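Local coordinates for protein cyanophycinase-like exopeptidase (actinobacterium SCGC AAA027-L06, PDB 6NQC) that probably hydrolyses peptide bonds as a serine peptidase of family S51, the family of the cyanophycinases, at residues I50-K55 / K225-D230. Numbering follows the deposited sequence.
Sequences IANGKK and KRSGTD
Asn52 and Ser227 meet through a single hydrogen bond, an example of how one amide can tie a helix end to a distant hairpin. Asn52 ND2 donates to Ser227 OG over 3.1 Å; the N-H points nearly straight at the oxygen (163°), which sits almost in the amide plane. Both groups have further partners: Asn52 ND2 also bonds to Gly147 O, and Ser227 OG to Ile23 O, so the amide nitrogen and the hydroxyl link four parts of the chain near the surface. Ser227 OG reaches the amide because it stands anti to its own backbone N (chi1 -170°).

Each partner is placed by a turn. Asn52 is the first residue to leave helix 39-51, and Gly53, with positive phi, closes that helix as the C-prime residue of a Schellman motif, with Lys54 N bonding to Gly49 O around the shorter Gly53 N to Ile50 O bond (2.8 Å). Ser227 occupies a type II beta turn, where Arg226 O accepts from both Thr229 N (2.9 Å) and Thr229 OG1 (2.8 Å). The arrangement thus joins a Schellman-capped helix end to the type II turn in the loop between antiparallel strands 221-225 and 232-236 of the large mixed sheet.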
ATOM      1  N   ILE A  50      10.092  -9.636  10.240  1.00 19.45           N
ATOM      2  CA  ILE A  50      10.920 -10.122  11.345  1.00 21.01           C
ATOM      3  C   ILE A  50      11.599 -11.435  10.967  1.00 24.39           C
ATOM      4  O   ILE A  50      12.800 -11.614  11.176  1.00 23.25           O
ATOM      5  CB  ILE A  50      10.064 -10.263  12.620  1.00 23.92           C
ATOM      6  CG1 ILE A  50       9.821  -8.886  13.260  1.00 20.48           C
ATOM      7  CG2 ILE A  50      10.755 -11.200  13.648  1.00 31.14           C
ATOM      8  CD1 ILE A  50       8.744  -8.865  14.351  1.00 23.27           C
ATOM      9  N   ALA A  51      10.835 -12.368  10.384  1.00 22.14           N
ATOM     10  CA  ALA A  51      11.385 -13.663  10.001  1.00 23.83           C
ATOM     11  C   ALA A  51      12.499 -13.497   8.989  1.00 24.07           C
ATOM     12  O   ALA A  51      13.448 -14.283   8.978  1.00 26.23           O
ATOM     13  CB  ALA A  51      10.277 -14.544   9.438  1.00 21.62           C
ATOM     14  N   ASN A  52      12.429 -12.462   8.151  1.00 20.92           N
ATOM     15  CA  ASN A  52      13.484 -12.161   7.200  1.00 19.87           C
ATOM     16  C   ASN A  52      14.624 -11.354   7.802  1.00 25.52           C
ATOM     17  O   ASN A  52      15.519 -10.947   7.060  1.00 24.61           O
ATOM     18  CB  ASN A  52      12.891 -11.413   5.992  1.00 22.56           C
ATOM     19  CG  ASN A  52      12.156 -12.328   5.042  1.00 25.92           C
ATOM     20  OD1 ASN A  52      12.503 -13.497   4.903  1.00 26.96           O
ATOM     21  ND2 ASN A  52      11.140 -11.806   4.365  1.00 21.78           N
ATOM     22  N   GLY A  53      14.619 -11.120   9.114  1.00 24.26           N
ATOM     23  CA  GLY A  53      15.728 -10.466   9.783  1.00 24.47           C
ATOM     24  C   GLY A  53      15.654  -8.961   9.933  1.00 21.86           C
ATOM     25  O   GLY A  53      16.680  -8.339  10.248  1.00 20.13           O
ATOM     26  N   LYS A  54      14.497  -8.340   9.683  1.00 20.70           N
ATOM     27  CA  LYS A  54      14.367  -6.893   9.787  1.00 22.69           C
ATOM     28  C   LYS A  54      14.029  -6.488  11.218  1.00 18.93           C
ATOM     29  O   LYS A  54      13.420  -7.256  11.961  1.00 17.91           O
ATOM     30  CB  LYS A  54      13.274  -6.396   8.830  1.00 22.17           C
ATOM     31  CG  LYS A  54      13.581  -6.611   7.370  1.00 21.92           C
ATOM     32  CD  LYS A  54      14.716  -5.721   6.908  1.00 26.56           C
ATOM     33  CE  LYS A  54      14.918  -5.853   5.387  1.00 16.11           C
ATOM     34  NZ  LYS A  54      15.949  -4.855   4.946  1.00 21.26           N
ATOM     35  N   LYS A  55      14.417  -5.280  11.590  1.00 19.89           N
ATOM     36  CA  LYS A  55      14.034  -4.753  12.883  1.00 17.44           C
ATOM     37  C   LYS A  55      12.524  -4.842  13.064  1.00 24.17           C
ATOM     38  O   LYS A  55      11.760  -4.505  12.139  1.00 22.28           O
ATOM     39  CB  LYS A  55      14.444  -3.289  13.034  1.00 27.87           C
ATOM     40  CG  LYS A  55      15.928  -3.038  13.250  1.00 33.89           C
ATOM     41  CD  LYS A  55      16.147  -1.557  13.576  1.00 37.94           C
ATOM     42  CE  LYS A  55      17.517  -1.057  13.112  1.00 40.62           C
ATOM     43  NZ  LYS A  55      18.019   0.070  13.979  1.00 48.82           N
ATOM     44  N   LYS A 225       0.607 -10.968  -1.077  1.00 17.57           N
ATOM     45  CA  LYS A 225       1.534 -11.950  -1.638  1.00 22.16           C
ATOM     46  C   LYS A 225       2.617 -12.131  -0.576  1.00 17.78           C
ATOM     47  O   LYS A 225       3.438 -11.240  -0.363  1.00 15.03           O
ATOM     48  CB  LYS A 225       2.147 -11.520  -2.964  1.00 19.20           C
ATOM     49  CG  LYS A 225       3.176 -12.563  -3.518  1.00 16.41           C
ATOM     50  CD  LYS A 225       3.984 -12.039  -4.689  1.00 28.66           C
ATOM     51  CE  LYS A 225       3.196 -12.040  -5.980  1.00 29.40           C
ATOM     52  NZ  LYS A 225       4.019 -11.515  -7.154  1.00 34.89           N
ATOM     53  N   ARG A 226       2.619 -13.272   0.099  1.00 22.08           N
ATOM     54  CA  ARG A 226       3.554 -13.452   1.200  1.00 23.78           C
ATOM     55  C   ARG A 226       4.974 -13.705   0.701  1.00 19.98           C
ATOM     56  O   ARG A 226       5.189 -14.293  -0.353  1.00 18.41           O
ATOM     57  CB  ARG A 226       3.089 -14.603   2.093  1.00 18.07           C
ATOM     58  CG  ARG A 226       1.718 -14.454   2.656  1.00 18.87           C
ATOM     59  CD  ARG A 226       1.752 -13.826   3.997  1.00 25.08           C
ATOM     60  NE  ARG A 226       0.396 -13.651   4.522  1.00 21.19           N
ATOM     61  CZ  ARG A 226       0.096 -12.794   5.497  1.00 21.76           C
ATOM     62  NH1 ARG A 226       1.080 -12.092   6.049  1.00 23.81           N
ATOM     63  NH2 ARG A 226      -1.166 -12.660   5.931  1.00 20.67           N
ATOM     64  N   SER A 227       5.952 -13.190   1.458  1.00 23.18           N
ATOM     65  CA  SER A 227       7.350 -13.462   1.213  1.00 23.15           C
ATOM     66  C   SER A 227       7.574 -14.958   1.039  1.00 21.31           C
ATOM     67  O   SER A 227       7.082 -15.762   1.831  1.00 21.31           O
ATOM     68  CB  SER A 227       8.202 -12.954   2.372  1.00 20.95           C
ATOM     69  OG  SER A 227       9.571 -13.024   2.012  1.00 20.39           O
ATOM     70  N   GLY A 228       8.278 -15.321  -0.018  1.00 28.42           N
ATOM     71  CA  GLY A 228       8.505 -16.711  -0.335  1.00 30.14           C
ATOM     72  C   GLY A 228       7.406 -17.402  -1.092  1.00 26.30           C
ATOM     73  O   GLY A 228       7.494 -18.613  -1.285  1.00 26.37           O
ATOM     74  N   THR A 229       6.357 -16.689  -1.503  1.00 26.48           N
ATOM     75  CA  THR A 229       5.299 -17.266  -2.313  1.00 29.16           C
ATOM     76  C   THR A 229       5.112 -16.415  -3.560  1.00 22.56           C
ATOM     77  O   THR A 229       5.555 -15.263  -3.616  1.00 25.81           O
ATOM     78  CB  THR A 229       3.964 -17.355  -1.552  1.00 27.70           C
ATOM     79  OG1 THR A 229       3.354 -16.055  -1.488  1.00 25.44           O
ATOM     80  CG2 THR A 229       4.160 -17.881  -0.156  1.00 26.01           C
ATOM     81  N   ASP A 230       4.407 -16.962  -4.562  1.00 25.38           N
ATOM     82  CA  ASP A 230       4.101 -16.174  -5.749  1.00 31.98           C
ATOM     83  C   ASP A 230       2.613 -15.996  -6.008  1.00 35.43           C
ATOM     84  O   ASP A 230       2.238 -15.444  -7.048  1.00 34.24           O
ATOM     85  CB  ASP A 230       4.743 -16.808  -7.008  1.00 39.89           C
ATOM     86  CG  ASP A 230       6.176 -16.339  -7.231  1.00 55.49           C
ATOM     87  OD1 ASP A 230       6.450 -15.136  -7.020  1.00 65.01           O
ATOM     88  OD2 ASP A 230       7.029 -17.180  -7.604  1.00 63.36           O
TER